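Local coordinates for serine protease inhibitor (Schistosoma haematobium, PDB 3STO), which belongs to the serpin family and probably inhibits serine-type endopeptidases, at residues P260-K263 with W264-N267. Sequence-based numbering, arbitrary orientation.
Sequences PLEK and WSLN
E262 turns its carboxylate back onto S265 and N267 in the surface loop of this serpin that links strand 253-260 to helix 269-273. Among the polar contacts, S265 N donates to E262 OE2 over 3.3 Å, a weak bond bent to 140° at the hydrogen. The bend of the glutamate chain at chi2 brings OE2 to this amide. The other oxygen, E262 OE1, accepts from a water at 2.6 Å, and the same water donates to N267 OD1, bridging the two side chains, whose carboxylate and amide planes stand 60° apart. N267 ND2 is hydrogen-bonded to the carbonyl of G240, which ties this side chain to the turn before strand 241-247.

Farther along, an ST turn leads toward the helix: S265 OG, anti to its own N, accepts from N267 N at 3.0 Å.

The exposed W264 supplies the aromatic contacts. K263 CG lies 3.8 Å from the centroid of the five-membered ring and only 2° off its normal, which qualifies as a CH-pi contact. Beyond CG the lysine chain is extended, so its CE also passes near W264 NE1, and the lysine makes a cation-pi contact with Y213. From E262, CG approaches W264 CE3 obliquely at 3.4 Å.

At the strand end, apolar contact is sparse: P260 CG meets L266 CD1 at 4.2 Å. The CB of buried P260 points toward the returning chain and rests against a polar atom, 3.2 Å from the carbonyl oxygen S265 O.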
# COMPACT_ATOMS: atom_id res chain seq x y z
N PRO A 260 0.07 -14.48 -15.73
CA PRO A 260 -0.92 -15.20 -16.54
C PRO A 260 -0.24 -16.19 -17.49
O PRO A 260 0.85 -15.91 -18.02
CB PRO A 260 -1.58 -14.09 -17.34
CG PRO A 260 -1.38 -12.86 -16.51
CD PRO A 260 -0.00 -13.02 -15.94
N LEU A 261 -0.87 -17.34 -17.68
CA LEU A 261 -0.31 -18.36 -18.57
C LEU A 261 -0.20 -17.96 -20.05
O LEU A 261 0.61 -18.49 -20.78
CB LEU A 261 -1.03 -19.69 -18.37
CG LEU A 261 -0.67 -20.21 -16.97
CD1 LEU A 261 -1.44 -21.46 -16.58
CD2 LEU A 261 0.82 -20.47 -16.90
N GLU A 262 -0.98 -16.99 -20.49
CA GLU A 262 -0.76 -16.52 -21.85
C GLU A 262 -0.62 -15.02 -21.82
O GLU A 262 -0.71 -14.40 -20.76
CB GLU A 262 -1.88 -16.96 -22.78
CG GLU A 262 -2.94 -15.89 -22.96
CD GLU A 262 -3.96 -15.91 -21.87
OE1 GLU A 262 -4.93 -16.69 -22.01
OE2 GLU A 262 -3.79 -15.17 -20.87
N LYS A 263 -0.38 -14.41 -22.97
CA LYS A 263 0.00 -13.01 -22.95
C LYS A 263 -1.19 -12.07 -23.12
O LYS A 263 -1.04 -10.87 -22.97
CB LYS A 263 1.04 -12.74 -24.03
CG LYS A 263 0.48 -12.80 -25.47
CD LYS A 263 1.63 -12.77 -26.47
CE LYS A 263 1.12 -12.62 -27.88
NZ LYS A 263 2.27 -12.46 -28.83
N TRP A 264 -2.35 -12.59 -23.48
CA TRP A 264 -3.42 -11.68 -23.91
C TRP A 264 -4.35 -11.22 -22.78
O TRP A 264 -4.96 -10.17 -22.91
CB TRP A 264 -4.25 -12.26 -25.06
CG TRP A 264 -3.46 -12.62 -26.30
CD1 TRP A 264 -2.95 -11.76 -27.24
CD2 TRP A 264 -3.13 -13.93 -26.74
NE1 TRP A 264 -2.32 -12.47 -28.23
CE2 TRP A 264 -2.40 -13.80 -27.94
CE3 TRP A 264 -3.35 -15.21 -26.22
CZ2 TRP A 264 -1.89 -14.90 -28.62
CZ3 TRP A 264 -2.87 -16.28 -26.89
CH2 TRP A 264 -2.15 -16.13 -28.09
N SER A 265 -4.45 -12.02 -21.72
CA SER A 265 -5.41 -11.82 -20.62
C SER A 265 -4.81 -11.96 -19.21
O SER A 265 -3.92 -12.76 -18.99
CB SER A 265 -6.54 -12.83 -20.76
OG SER A 265 -7.39 -12.77 -19.62
N LEU A 266 -5.30 -11.18 -18.27
CA LEU A 266 -4.88 -11.30 -16.89
C LEU A 266 -5.45 -12.57 -16.23
O LEU A 266 -4.90 -13.07 -15.24
CB LEU A 266 -5.31 -10.08 -16.12
CG LEU A 266 -4.39 -8.89 -15.90
CD1 LEU A 266 -3.09 -9.02 -16.60
CD2 LEU A 266 -5.10 -7.59 -16.25
N ASN A 267 -6.52 -13.13 -16.78
CA ASN A 267 -7.11 -14.35 -16.23
C ASN A 267 -7.51 -14.16 -14.76
O ASN A 267 -7.99 -13.08 -14.38
CB ASN A 267 -6.13 -15.53 -16.41
CG ASN A 267 -6.04 -16.01 -17.87
OD1 ASN A 267 -6.94 -15.77 -18.68
ND2 ASN A 267 -4.94 -16.69 -18.21
O HOH W 1 -7.29 -17.04 -21.02